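Local structure of polysaccharide deacetylase-like protein (Bacillus anthracis, 4V33) at residues 54-59 against 330-335; 175-180 against 353-358; 84-89 against 118-123; 153-156 against 160-163; 207-212 against 247-252. The protein is a putative zinc-dependent polysaccharide deacetylase that, with a related enzyme, is required for osmotic stability and maintenance of cell shape. One frame throughout, in Å; residues are numbered along the deposited sequence.

Contact 1 (54-59 against 330-335); sequences ITHEST and ITKGEP
His56 and Lys332 bring two irregular loops together, their CA atoms 6.0 Å apart, with no backbone hydrogen bond between the segments and the type I turn Thr55-Ser58 presenting the histidine. The imidazole is the centre of the contact. Lys332 CG sits over one face of the ring, 3.7 Å from the centroid of His56 and only 10° off the ring normal, a CH-pi contact. Because the lysine chain is extended beyond CG, its CD and CE pass along by His56 NE2 instead of turning away, and NZ is carried beyond the ring at the protein surface. A long aliphatic chain with a charged end suits such a place: methylenes meet the ring and the ammonium can stay in water. The CB bond of His56 already points at 330-335, and chi1 of 65° sets the ring so that one face lies against Lys332 CG; CB itself lies 3.3 Å from Thr331 O. Ile330 adds a branched apolar neighbour, its CG2 being 4.0 Å from His56 CD2.

The contact joins the N-terminal antiparallel beta domain, evidently the fibronectin type III domain of this protein, to the deacetylase domain, at the surface between them; Glu141, in the connecting region, touches both His56 and Thr331. The turn is braced by its hydroxyls. Ser58 OG accepts from Thr55 N at 2.8 Å in a nearly straight bond (170°), while Thr55 OG1 takes Glu57 N at 3.3 Å, an ST turn. In the other loop, positive phi suits Gly333, and the carboxylate of Glu337 accepts the backbone N-H groups of Lys332 and Gly333.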
# COMPACT_ATOMS: atom_id res chain seq x y z
N ILE A 54 11.32 -7.86 -16.55
CA ILE A 54 11.74 -6.81 -15.64
C ILE A 54 11.71 -7.31 -14.21
O ILE A 54 11.11 -8.34 -13.92
CB ILE A 54 10.86 -5.55 -15.75
CG1 ILE A 54 9.38 -5.92 -15.55
CG2 ILE A 54 11.08 -4.87 -17.09
CD1 ILE A 54 8.45 -4.71 -15.48
N THR A 55 12.37 -6.58 -13.32
CA THR A 55 12.31 -6.85 -11.89
C THR A 55 11.86 -5.58 -11.20
O THR A 55 11.63 -4.56 -11.86
CB THR A 55 13.67 -7.28 -11.32
OG1 THR A 55 14.57 -6.16 -11.32
CG2 THR A 55 14.27 -8.42 -12.12
N HIS A 56 11.75 -5.62 -9.88
CA HIS A 56 11.31 -4.45 -9.12
C HIS A 56 12.28 -3.27 -9.25
O HIS A 56 11.91 -2.13 -8.99
CB HIS A 56 11.11 -4.80 -7.64
CG HIS A 56 12.37 -5.20 -6.94
ND1 HIS A 56 12.88 -6.48 -7.00
CD2 HIS A 56 13.21 -4.50 -6.14
CE1 HIS A 56 13.99 -6.54 -6.28
NE2 HIS A 56 14.21 -5.35 -5.75
N GLU A 57 13.51 -3.56 -9.67
CA GLU A 57 14.52 -2.53 -9.83
C GLU A 57 14.54 -1.93 -11.24
O GLU A 57 15.21 -0.93 -11.48
CB GLU A 57 15.91 -3.08 -9.49
CG GLU A 57 16.07 -3.48 -8.04
CD GLU A 57 17.46 -4.02 -7.73
OE1 GLU A 57 17.83 -5.07 -8.29
OE2 GLU A 57 18.17 -3.40 -6.91
N SER A 58 13.81 -2.55 -12.17
CA SER A 58 13.85 -2.11 -13.56
C SER A 58 13.26 -0.72 -13.75
O SER A 58 12.34 -0.32 -13.03
CB SER A 58 13.12 -3.11 -14.47
OG SER A 58 13.74 -4.39 -14.44
N THR A 59 13.78 0.01 -14.74
CA THR A 59 13.23 1.31 -15.10
C THR A 59 12.84 1.35 -16.56
O THR A 59 12.21 2.30 -17.02
CB THR A 59 14.24 2.44 -14.85
OG1 THR A 59 15.40 2.23 -15.66
CG2 THR A 59 14.64 2.48 -13.38
N ILE A 330 8.82 -2.88 -0.85
CA ILE A 330 8.62 -3.00 -2.29
C ILE A 330 8.39 -4.47 -2.61
O ILE A 330 8.93 -5.36 -1.93
CB ILE A 330 9.79 -2.40 -3.12
CG1 ILE A 330 9.38 -2.25 -4.59
CG2 ILE A 330 11.04 -3.25 -2.98
CD1 ILE A 330 10.28 -1.32 -5.38
N THR A 331 7.55 -4.72 -3.61
CA THR A 331 7.22 -6.08 -4.01
C THR A 331 8.38 -6.72 -4.76
O THR A 331 8.72 -6.30 -5.87
CB THR A 331 5.95 -6.10 -4.89
OG1 THR A 331 4.87 -5.49 -4.16
CG2 THR A 331 5.57 -7.52 -5.26
N LYS A 332 9.00 -7.72 -4.15
CA LYS A 332 10.13 -8.42 -4.76
C LYS A 332 9.79 -9.84 -5.16
O LYS A 332 10.57 -10.49 -5.85
CB LYS A 332 11.32 -8.44 -3.80
CG LYS A 332 11.79 -7.06 -3.37
CD LYS A 332 13.03 -7.15 -2.49
CE LYS A 332 13.44 -5.77 -1.98
NZ LYS A 332 14.71 -5.82 -1.19
N GLY A 333 8.63 -10.32 -4.73
CA GLY A 333 8.22 -11.68 -4.99
C GLY A 333 8.97 -12.69 -4.14
O GLY A 333 9.02 -13.87 -4.46
N GLU A 334 9.55 -12.21 -3.04
CA GLU A 334 10.29 -13.08 -2.12
C GLU A 334 9.32 -13.86 -1.23
O GLU A 334 8.21 -13.39 -0.96
CB GLU A 334 11.28 -12.26 -1.29
CG GLU A 334 12.48 -11.80 -2.11
CD GLU A 334 13.38 -10.82 -1.37
OE1 GLU A 334 12.99 -10.33 -0.29
OE2 GLU A 334 14.49 -10.54 -1.89
N PRO A 335 9.72 -15.06 -0.80
CA PRO A 335 8.84 -15.93 0.01
C PRO A 335 8.27 -15.24 1.25
O PRO A 335 9.03 -14.69 2.06
CB PRO A 335 9.77 -17.07 0.43
CG PRO A 335 10.77 -17.15 -0.67
CD PRO A 335 10.99 -15.73 -1.13

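Contact 2 (175-180 against 353-358); sequences KYLKDN and EQFASS. With ACT (acetate ion), chain E.
Tyr176, Leu177, Phe355 and Ala356 form a buried helix-helix interface on the parallel sheet of the deacetylase domain, whose family adopts a distorted (beta/alpha) barrel. The axes of helices 175-179 and 353-358 cross at -54° and approach to 11.1 Å. Behind them, Leu177 packs on strand 199-206 and Phe355 on the adjoining strand 146-149, so the interface bridges two paired strands.

Ala356 suits the crossing because its small methyl lets the tyrosine come close: CB lies 3.4 Å from Tyr176 CZ and meets the ring obliquely. The Phe355 ring, CG anti to its backbone N (chi1 176°), reaches across to the other helix and offers its edge. There its CE2 meets Leu177 CD2 at 3.8 Å, near the phenyl plane, and stands 4.1 Å from Tyr176 CD1. Leucine fits beside it, since CG and CD2 lie against that edge while the same side chain touches Ile200 and Val202 of strand 199-206.

Tyr176, partly exposed, combines an apolar ring with a polar end. Its OH donates to acetate O at 2.7 Å; this ion, probably from the crystallisation liquor, also binds Tyr182 OH and Lys198 NZ. Asn180, the first residue to leave the helical backbone, folds back over the tyrosine. Asn180 ND2 lies 3.2 Å above the centre of the Tyr176 ring plane while donating to Tyr176 O at 2.9 Å, with that oxygen only 2° out of the amide plane.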
# COMPACT_ATOMS: atom_id res chain seq x y z
N LYS A 175 -1.14 16.55 6.90
CA LYS A 175 -1.33 17.65 5.96
C LYS A 175 -0.27 17.60 4.87
O LYS A 175 -0.54 17.93 3.71
CB LYS A 175 -1.28 19.01 6.68
CG LYS A 175 -1.55 20.20 5.78
CD LYS A 175 -1.58 21.49 6.57
CE LYS A 175 -2.01 22.68 5.71
NZ LYS A 175 -1.01 23.05 4.68
N TYR A 176 0.94 17.17 5.24
CA TYR A 176 1.99 16.98 4.23
C TYR A 176 1.55 15.94 3.20
O TYR A 176 1.72 16.14 1.99
CB TYR A 176 3.33 16.60 4.87
CG TYR A 176 4.43 16.43 3.84
CD1 TYR A 176 4.64 15.20 3.23
CD2 TYR A 176 5.23 17.49 3.46
CE1 TYR A 176 5.61 15.03 2.26
CE2 TYR A 176 6.21 17.34 2.49
CZ TYR A 176 6.40 16.10 1.90
OH TYR A 176 7.37 15.93 0.94
N LEU A 177 0.96 14.84 3.66
CA LEU A 177 0.47 13.82 2.73
C LEU A 177 -0.62 14.40 1.82
O LEU A 177 -0.63 14.16 0.60
CB LEU A 177 -0.07 12.62 3.51
CG LEU A 177 0.95 11.90 4.40
CD1 LEU A 177 0.31 10.67 5.04
CD2 LEU A 177 2.16 11.51 3.57
N LYS A 178 -1.52 15.17 2.42
CA LYS A 178 -2.63 15.79 1.68
C LYS A 178 -2.13 16.75 0.62
O LYS A 178 -2.62 16.74 -0.51
CB LYS A 178 -3.56 16.53 2.65
CG LYS A 178 -4.75 17.23 1.99
CD LYS A 178 -5.67 17.84 3.04
CE LYS A 178 -6.85 18.55 2.39
NZ LYS A 178 -7.81 19.09 3.40
N ASP A 179 -1.15 17.57 0.99
CA ASP A 179 -0.63 18.59 0.10
C ASP A 179 0.30 18.07 -1.00
O ASP A 179 0.58 18.79 -1.97
CB ASP A 179 0.11 19.67 0.90
CG ASP A 179 -0.81 20.49 1.76
OD1 ASP A 179 -2.04 20.40 1.55
OD2 ASP A 179 -0.30 21.22 2.64
N ASN A 180 0.76 16.83 -0.87
CA ASN A 180 1.76 16.31 -1.79
C ASN A 180 1.29 15.11 -2.61
O ASN A 180 2.11 14.41 -3.19
CB ASN A 180 3.07 16.01 -1.07
CG ASN A 180 3.83 17.27 -0.73
OD1 ASN A 180 4.55 17.82 -1.57
ND2 ASN A 180 3.63 17.77 0.48
N GLU A 353 9.94 17.80 7.98
CA GLU A 353 11.04 17.58 7.06
C GLU A 353 11.60 16.15 7.18
O GLU A 353 11.85 15.48 6.18
CB GLU A 353 12.15 18.60 7.30
CG GLU A 353 11.76 20.05 6.96
CD GLU A 353 10.82 20.72 7.98
OE1 GLU A 353 10.78 20.34 9.18
OE2 GLU A 353 10.13 21.68 7.56
N GLN A 354 11.78 15.68 8.41
CA GLN A 354 12.26 14.32 8.63
C GLN A 354 11.23 13.30 8.16
O GLN A 354 11.57 12.27 7.56
CB GLN A 354 12.60 14.11 10.10
CG GLN A 354 13.88 14.80 10.52
CD GLN A 354 14.11 14.76 12.01
OE1 GLN A 354 13.17 14.88 12.80
NE2 GLN A 354 15.37 14.60 12.42
N PHE A 355 9.96 13.59 8.44
CA PHE A 355 8.84 12.77 7.99
C PHE A 355 8.88 12.64 6.46
O PHE A 355 8.88 11.52 5.91
CB PHE A 355 7.54 13.45 8.44
CG PHE A 355 6.27 12.78 7.96
CD1 PHE A 355 5.75 11.67 8.63
CD2 PHE A 355 5.57 13.29 6.87
CE1 PHE A 355 4.56 11.08 8.19
CE2 PHE A 355 4.39 12.70 6.44
CZ PHE A 355 3.89 11.59 7.10
N ALA A 356 8.95 13.77 5.78
CA ALA A 356 9.01 13.80 4.33
C ALA A 356 10.19 13.01 3.77
O ALA A 356 10.03 12.24 2.83
CB ALA A 356 9.07 15.25 3.84
N SER A 357 11.37 13.19 4.35
CA SER A 357 12.55 12.47 3.86
C SER A 357 12.40 10.96 3.98
O SER A 357 12.94 10.21 3.16
CB SER A 357 13.79 12.92 4.62
OG SER A 357 14.12 14.24 4.26
N SER A 358 11.68 10.52 5.01
CA SER A 358 11.56 9.09 5.33
C SER A 358 10.55 8.38 4.44
O SER A 358 10.55 7.14 4.38
CB SER A 358 11.18 8.90 6.81
OG SER A 358 9.80 9.17 7.03
C ACT E . 6.92 14.14 -2.04
O ACT E . 6.84 13.89 -0.82
OXT ACT E . 6.57 13.22 -2.80
CH3 ACT E . 7.42 15.46 -2.55

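Contact 3 (84-89 against 118-123); sequences DGKETA and QIEAIG
Lys86 NZ donates to Glu120 OE2 at 3.1 Å, a salt bridge that is the whole direct contact between these segments. The ammonium arrives on the syn side of that oxygen but 26° out of the carboxylate plane. A water completes the link: it accepts from Lys86 NZ at 2.9 Å and donates to Glu120 OE1 at 2.7 Å, so both carboxylate oxygens are tied to one amino group, one directly and one through water.

Both side chains are extended and meet at about a right angle. Lys86 reaches from its loop, while Glu120 rises from strand 115-124. Strand 74-81 runs between that strand and 90-94 in the antiparallel sheet of what is evidently the fibronectin type III domain, and its Trp80 touches the side chains of both Lys86 and Glu120. The bridge therefore passes over the strand from a connecting loop.

Further out, a short 3-10 turn sets the lysine. Gly85 O accepts from Thr88 N at 3.0 Å and from Thr88 OG1 at 2.7 Å, the hydroxyl lying in the carbonyl plane. A side chain at Gly85 would run into the preceding carbonyl oxygen and Glu87 OE2.

Lysine and glutamate suit this surface because their long chains pair charges across a strand. Lys78 is a weak, long second partner of Glu120 OE1. A single direct bond, tilted from the carboxylate plane and shared with water at the surface, is consistent with a modest, partly screened attraction.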
# COMPACT_ATOMS: atom_id res chain seq x y z
N ASP A 84 -2.82 7.84 -13.26
CA ASP A 84 -3.05 9.17 -13.82
C ASP A 84 -4.30 9.23 -14.70
O ASP A 84 -4.80 10.32 -15.00
CB ASP A 84 -1.82 9.64 -14.59
CG ASP A 84 -0.66 9.97 -13.69
OD1 ASP A 84 -0.91 10.28 -12.51
OD2 ASP A 84 0.50 9.93 -14.16
N GLY A 85 -4.81 8.07 -15.12
CA GLY A 85 -6.04 8.02 -15.89
C GLY A 85 -5.82 7.95 -17.39
O GLY A 85 -4.86 8.49 -17.93
N LYS A 86 -6.74 7.27 -18.07
CA LYS A 86 -6.66 7.09 -19.52
C LYS A 86 -6.65 8.41 -20.29
O LYS A 86 -6.12 8.49 -21.40
CB LYS A 86 -7.80 6.20 -20.00
CG LYS A 86 -7.67 5.77 -21.46
CD LYS A 86 -8.80 4.85 -21.87
CE LYS A 86 -8.61 4.35 -23.29
NZ LYS A 86 -9.73 3.46 -23.71
N GLU A 87 -7.24 9.45 -19.70
CA GLU A 87 -7.27 10.75 -20.36
C GLU A 87 -5.86 11.30 -20.59
O GLU A 87 -5.67 12.17 -21.45
CB GLU A 87 -8.12 11.74 -19.55
CG GLU A 87 -7.58 12.04 -18.16
CD GLU A 87 -7.99 11.02 -17.09
OE1 GLU A 87 -8.55 9.96 -17.44
OE2 GLU A 87 -7.74 11.30 -15.90
N THR A 88 -4.88 10.81 -19.83
CA THR A 88 -3.51 11.30 -19.94
C THR A 88 -2.66 10.49 -20.92
O THR A 88 -1.46 10.74 -21.06
CB THR A 88 -2.78 11.30 -18.58
OG1 THR A 88 -2.56 9.95 -18.14
CG2 THR A 88 -3.57 12.08 -17.53
N ALA A 89 -3.28 9.53 -21.61
CA ALA A 89 -2.53 8.63 -22.49
C ALA A 89 -1.81 9.34 -23.63
O ALA A 89 -2.24 10.40 -24.10
CB ALA A 89 -3.46 7.56 -23.06
N GLN A 118 -1.05 0.84 -18.53
CA GLN A 118 -1.89 0.11 -19.46
C GLN A 118 -1.45 0.34 -20.90
O GLN A 118 -0.94 1.42 -21.23
CB GLN A 118 -3.37 0.48 -19.26
CG GLN A 118 -3.88 -0.01 -17.91
CD GLN A 118 -5.35 0.23 -17.68
OE1 GLN A 118 -6.19 -0.18 -18.48
NE2 GLN A 118 -5.67 0.89 -16.57
N ILE A 119 -1.60 -0.68 -21.74
CA ILE A 119 -1.16 -0.65 -23.12
C ILE A 119 -2.29 -1.14 -24.02
O ILE A 119 -2.77 -2.26 -23.85
CB ILE A 119 0.08 -1.55 -23.35
CG1 ILE A 119 1.21 -1.19 -22.37
CG2 ILE A 119 0.56 -1.44 -24.80
CD1 ILE A 119 2.33 -2.22 -22.30
N GLU A 120 -2.70 -0.32 -24.98
CA GLU A 120 -3.66 -0.74 -26.01
C GLU A 120 -2.98 -0.62 -27.35
O GLU A 120 -2.55 0.47 -27.74
CB GLU A 120 -4.89 0.16 -26.04
CG GLU A 120 -5.77 0.15 -24.82
CD GLU A 120 -7.02 1.01 -25.04
OE1 GLU A 120 -7.07 1.75 -26.06
OE2 GLU A 120 -7.94 0.95 -24.21
N ALA A 121 -2.91 -1.72 -28.08
CA ALA A 121 -2.26 -1.72 -29.38
C ALA A 121 -3.25 -1.79 -30.53
O ALA A 121 -4.21 -2.56 -30.48
CB ALA A 121 -1.29 -2.88 -29.48
N ILE A 122 -3.02 -0.96 -31.54
CA ILE A 122 -3.74 -1.05 -32.80
C ILE A 122 -2.74 -1.19 -33.93
O ILE A 122 -1.58 -0.81 -33.79
CB ILE A 122 -4.66 0.18 -33.07
CG1 ILE A 122 -3.83 1.44 -33.32
CG2 ILE A 122 -5.66 0.36 -31.94
CD1 ILE A 122 -4.67 2.67 -33.66
N GLY A 123 -3.18 -1.77 -35.04
CA GLY A 123 -2.32 -1.90 -36.20
C GLY A 123 -2.76 -0.96 -37.30
O GLY A 123 -3.94 -0.59 -37.37
O HOH W 1 -8.90 3.68 -26.47

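Contact 4 (153-156 against 160-163); sequences DDYH and IKDL
Tyr155 lays one face of its ring against Lys161, backbone CA and side chain alike, within the loop between strands 151-152 and 164-165, on the zinc-bearing end of the deacetylase barrel. Lys161 CA stands 3.6 Å above the ring plane of Tyr155, displaced toward the rim, and 3.9 Å from the centroid, making a CH-pi contact 21° off the normal. From there the lysine chain keeps nearly the same height as it runs across the ring. CA is nearest Tyr155 CE1, CB lies 3.7 Å from Tyr155 CZ, and CG reaches Tyr155 CE2 at 3.8 Å. The overall directions of the two side chains are about perpendicular, so the lysine crosses the phenol instead of following its long axis. A chi1 of -176° swings Lys161 CG out over the ring, and the extended chain then takes the amino group off beyond it. Tyrosine suits the position by joining a broad apolar face to a hydroxyl: its OH is hydrogen-bonded to Gly159 O, within the same loop, and its ring makes an edge-to-face contact with Phe164.

Lys161 opens a 3-10 turn that continues to Leu163. Asp162 points away from the tyrosine, and its OD1 is hydrogen-bonded to His347 ND1, tying the loop to the segment after strand 341-345. The side chain of Ile160 is about 11 Å from the zinc ion, which is held by Asp206, His264 and His268; this loop thus lies near the metal site without supplying a ligand. The turn itself is closed by Leu163 N donating to Ile160 O at 2.9 Å.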
# COMPACT_ATOMS: atom_id res chain seq x y z
N ASP A 153 -0.90 12.02 21.27
CA ASP A 153 -1.33 12.77 22.45
C ASP A 153 -0.22 13.73 22.81
O ASP A 153 0.92 13.52 22.40
CB ASP A 153 -1.61 11.82 23.62
CG ASP A 153 -2.60 12.39 24.62
OD1 ASP A 153 -2.90 13.60 24.54
OD2 ASP A 153 -3.07 11.63 25.49
N ASP A 154 -0.57 14.76 23.58
CA ASP A 154 0.42 15.69 24.13
C ASP A 154 1.06 15.00 25.32
O ASP A 154 0.37 14.63 26.28
CB ASP A 154 -0.23 17.01 24.58
CG ASP A 154 -0.96 17.72 23.45
OD1 ASP A 154 -0.33 17.98 22.40
OD2 ASP A 154 -2.16 18.00 23.60
N TYR A 155 2.37 14.81 25.27
CA TYR A 155 3.06 14.07 26.32
C TYR A 155 3.17 14.90 27.59
O TYR A 155 3.57 16.06 27.55
CB TYR A 155 4.44 13.64 25.82
CG TYR A 155 5.23 12.81 26.80
CD1 TYR A 155 4.91 11.49 27.05
CD2 TYR A 155 6.32 13.36 27.47
CE1 TYR A 155 5.63 10.73 27.93
CE2 TYR A 155 7.06 12.60 28.36
CZ TYR A 155 6.70 11.29 28.59
OH TYR A 155 7.43 10.53 29.47
N HIS A 156 2.82 14.30 28.73
CA HIS A 156 2.81 15.00 30.01
C HIS A 156 3.63 14.27 31.07
O HIS A 156 3.39 14.43 32.26
CB HIS A 156 1.37 15.16 30.52
CG HIS A 156 0.47 15.90 29.59
ND1 HIS A 156 0.65 17.23 29.27
CD2 HIS A 156 -0.64 15.50 28.92
CE1 HIS A 156 -0.29 17.61 28.44
NE2 HIS A 156 -1.09 16.59 28.21
N ILE A 160 6.03 6.21 27.57
CA ILE A 160 7.31 6.26 26.88
C ILE A 160 7.32 7.40 25.87
O ILE A 160 6.64 7.33 24.85
CB ILE A 160 7.61 4.94 26.15
CG1 ILE A 160 7.58 3.77 27.14
CG2 ILE A 160 8.94 5.00 25.45
CD1 ILE A 160 8.57 3.91 28.26
N LYS A 161 8.10 8.44 26.17
CA LYS A 161 8.08 9.69 25.42
C LYS A 161 8.19 9.54 23.91
O LYS A 161 7.42 10.13 23.16
CB LYS A 161 9.20 10.60 25.94
CG LYS A 161 9.23 11.99 25.32
CD LYS A 161 10.28 12.82 26.05
CE LYS A 161 10.48 14.18 25.44
NZ LYS A 161 11.54 14.89 26.22
N ASP A 162 9.14 8.72 23.46
CA ASP A 162 9.38 8.53 22.04
C ASP A 162 8.15 8.06 21.27
O ASP A 162 8.00 8.34 20.08
CB ASP A 162 10.54 7.56 21.82
CG ASP A 162 10.74 7.21 20.36
OD1 ASP A 162 11.17 8.08 19.58
OD2 ASP A 162 10.46 6.05 19.98
N LEU A 163 7.26 7.36 21.97
CA LEU A 163 6.07 6.79 21.34
C LEU A 163 4.89 7.75 21.27
O LEU A 163 3.81 7.36 20.83
CB LEU A 163 5.66 5.51 22.07
CG LEU A 163 6.71 4.40 22.04
CD1 LEU A 163 6.19 3.17 22.80
CD2 LEU A 163 7.07 4.03 20.63

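Contact 5 (207-212 against 247-252); sequences GMKNNM and TSDIKE
A salt bridge from Lys209 to Asp249, with Met212 packed beside it, links the turn that leads into helix 211-221 with the first turns of helix 247-255 in the deacetylase domain. The turn follows directly on Asp206, a zinc ligand, and at the positive phi of Gly207 a side chain would be pressed on the preceding carbonyl. A type I turn from Met208 to Asn211 then leads into the helix.

Lys209 NZ donates to Asp249 OD2 at 2.7 Å, and OD2 receives it with its syn lone pair. The lysine chain bends at chi2 (75°), which brings even its CD to 3.3 Å from Asp249 OD2. The other oxygen is served by water, which donates to Asp249 OD1 at 2.7 Å and accepts only weakly from the ammonium. Met212 packs against the same aspartate. Bent at chi2 and chi3, it sets SD 3.8 Å from Asp249 CB and swings CE to 3.6 Å from Asp249 OD1. The same methyl lies 3.8 Å from Glu252 OE1. A flexible thioether suits this place, as it can follow the outline of two acidic side chains one helical turn apart.

Ser246 OG accepts from Asp249 N just ahead of the helix. An aspartate near a helix N terminus is well placed: the helix dipole and Lys209 would both favour its negative charge, and its burial probably makes the short ionic bond matter more than it would in open water.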
# COMPACT_ATOMS: atom_id res chain seq x y z
N GLY A 207 -4.05 0.29 19.85
CA GLY A 207 -5.43 0.63 20.13
C GLY A 207 -5.59 1.50 21.37
O GLY A 207 -6.54 1.34 22.13
N MET A 208 -4.65 2.41 21.58
CA MET A 208 -4.79 3.38 22.66
C MET A 208 -5.99 4.30 22.42
O MET A 208 -6.28 4.67 21.28
CB MET A 208 -3.52 4.22 22.78
CG MET A 208 -2.34 3.44 23.30
SD MET A 208 -0.86 4.47 23.38
CE MET A 208 0.07 3.77 22.02
N LYS A 209 -6.65 4.67 23.51
CA LYS A 209 -7.78 5.59 23.46
C LYS A 209 -7.41 6.88 22.75
O LYS A 209 -8.22 7.45 22.00
CB LYS A 209 -8.25 5.90 24.88
CG LYS A 209 -9.44 6.84 24.98
CD LYS A 209 -10.71 6.12 24.60
CE LYS A 209 -11.94 6.84 25.14
NZ LYS A 209 -13.15 6.01 24.92
N ASN A 210 -6.18 7.34 22.96
CA ASN A 210 -5.75 8.60 22.34
C ASN A 210 -5.73 8.55 20.82
O ASN A 210 -5.66 9.59 20.17
CB ASN A 210 -4.39 9.06 22.89
CG ASN A 210 -3.26 8.09 22.57
OD1 ASN A 210 -3.06 7.69 21.43
ND2 ASN A 210 -2.52 7.69 23.61
N ASN A 211 -5.83 7.36 20.23
CA ASN A 211 -5.90 7.29 18.78
C ASN A 211 -7.20 7.90 18.23
O ASN A 211 -7.30 8.19 17.04
CB ASN A 211 -5.71 5.86 18.27
CG ASN A 211 -4.24 5.41 18.30
OD1 ASN A 211 -3.88 4.43 17.67
ND2 ASN A 211 -3.40 6.13 19.03
N MET A 212 -8.17 8.14 19.11
CA MET A 212 -9.33 8.94 18.71
C MET A 212 -8.92 10.36 18.29
O MET A 212 -9.60 10.99 17.49
CB MET A 212 -10.40 8.99 19.81
CG MET A 212 -11.13 7.67 20.01
SD MET A 212 -12.09 7.17 18.56
CE MET A 212 -13.53 8.21 18.73
N THR A 247 -15.56 -0.22 22.41
CA THR A 247 -16.34 -0.80 21.33
C THR A 247 -16.98 0.32 20.51
O THR A 247 -16.95 0.29 19.28
CB THR A 247 -17.40 -1.76 21.87
OG1 THR A 247 -16.74 -2.91 22.43
CG2 THR A 247 -18.34 -2.21 20.75
N SER A 248 -17.53 1.32 21.19
CA SER A 248 -18.15 2.44 20.48
C SER A 248 -17.13 3.25 19.68
O SER A 248 -17.44 3.71 18.58
CB SER A 248 -18.96 3.33 21.43
OG SER A 248 -18.14 3.92 22.42
N ASP A 249 -15.92 3.42 20.22
CA ASP A 249 -14.85 4.12 19.49
C ASP A 249 -14.54 3.38 18.19
O ASP A 249 -14.44 3.98 17.12
CB ASP A 249 -13.55 4.18 20.30
CG ASP A 249 -13.64 5.11 21.49
OD1 ASP A 249 -14.48 6.03 21.49
OD2 ASP A 249 -12.84 4.92 22.43
N ILE A 250 -14.34 2.08 18.31
CA ILE A 250 -14.01 1.26 17.15
C ILE A 250 -15.12 1.33 16.09
O ILE A 250 -14.84 1.45 14.90
CB ILE A 250 -13.75 -0.20 17.56
CG1 ILE A 250 -12.42 -0.27 18.31
CG2 ILE A 250 -13.74 -1.11 16.35
CD1 ILE A 250 -12.18 -1.60 19.00
N LYS A 251 -16.37 1.26 16.54
CA LYS A 251 -17.48 1.32 15.59
C LYS A 251 -17.52 2.66 14.87
O LYS A 251 -17.77 2.72 13.67
CB LYS A 251 -18.80 0.99 16.29
CG LYS A 251 -18.99 -0.52 16.54
CD LYS A 251 -20.23 -0.81 17.37
CE LYS A 251 -20.65 -2.27 17.27
NZ LYS A 251 -19.56 -3.20 17.69
N GLU A 252 -17.25 3.75 15.59
CA GLU A 252 -17.20 5.07 14.98
C GLU A 252 -16.07 5.14 13.94
O GLU A 252 -16.25 5.66 12.83
CB GLU A 252 -17.01 6.14 16.05
CG GLU A 252 -17.17 7.56 15.58
CD GLU A 252 -17.13 8.57 16.72
OE1 GLU A 252 -17.27 8.15 17.89
OE2 GLU A 252 -16.95 9.77 16.45
O HOH W 2 -14.11 8.44 22.70

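From the N terminus, 54-59 opens contact 1, the longest loop, with contacts 3, 4 and 5 nested inside it. Contact 3 closes first, joining a loop of the N-terminal antiparallel sheet to strand 115-124. Contact 4 then closes a very short loop near the zinc site. Contact 2, joining helices 167-179 and 352-359, opens at 175-180 and encloses contact 5, which ties the start of helix 211-221 to helix 247-255. Contact 1 closes at 330-335, tying the two domains together, before contact 2 closes at 353-358, so these two cross. Contacts 4 and 5 touch where Asp153 OD2 lies 3.9 Å from Asn210 CB, whereas contacts 3 and 4 lie about 49 Å apart between centres.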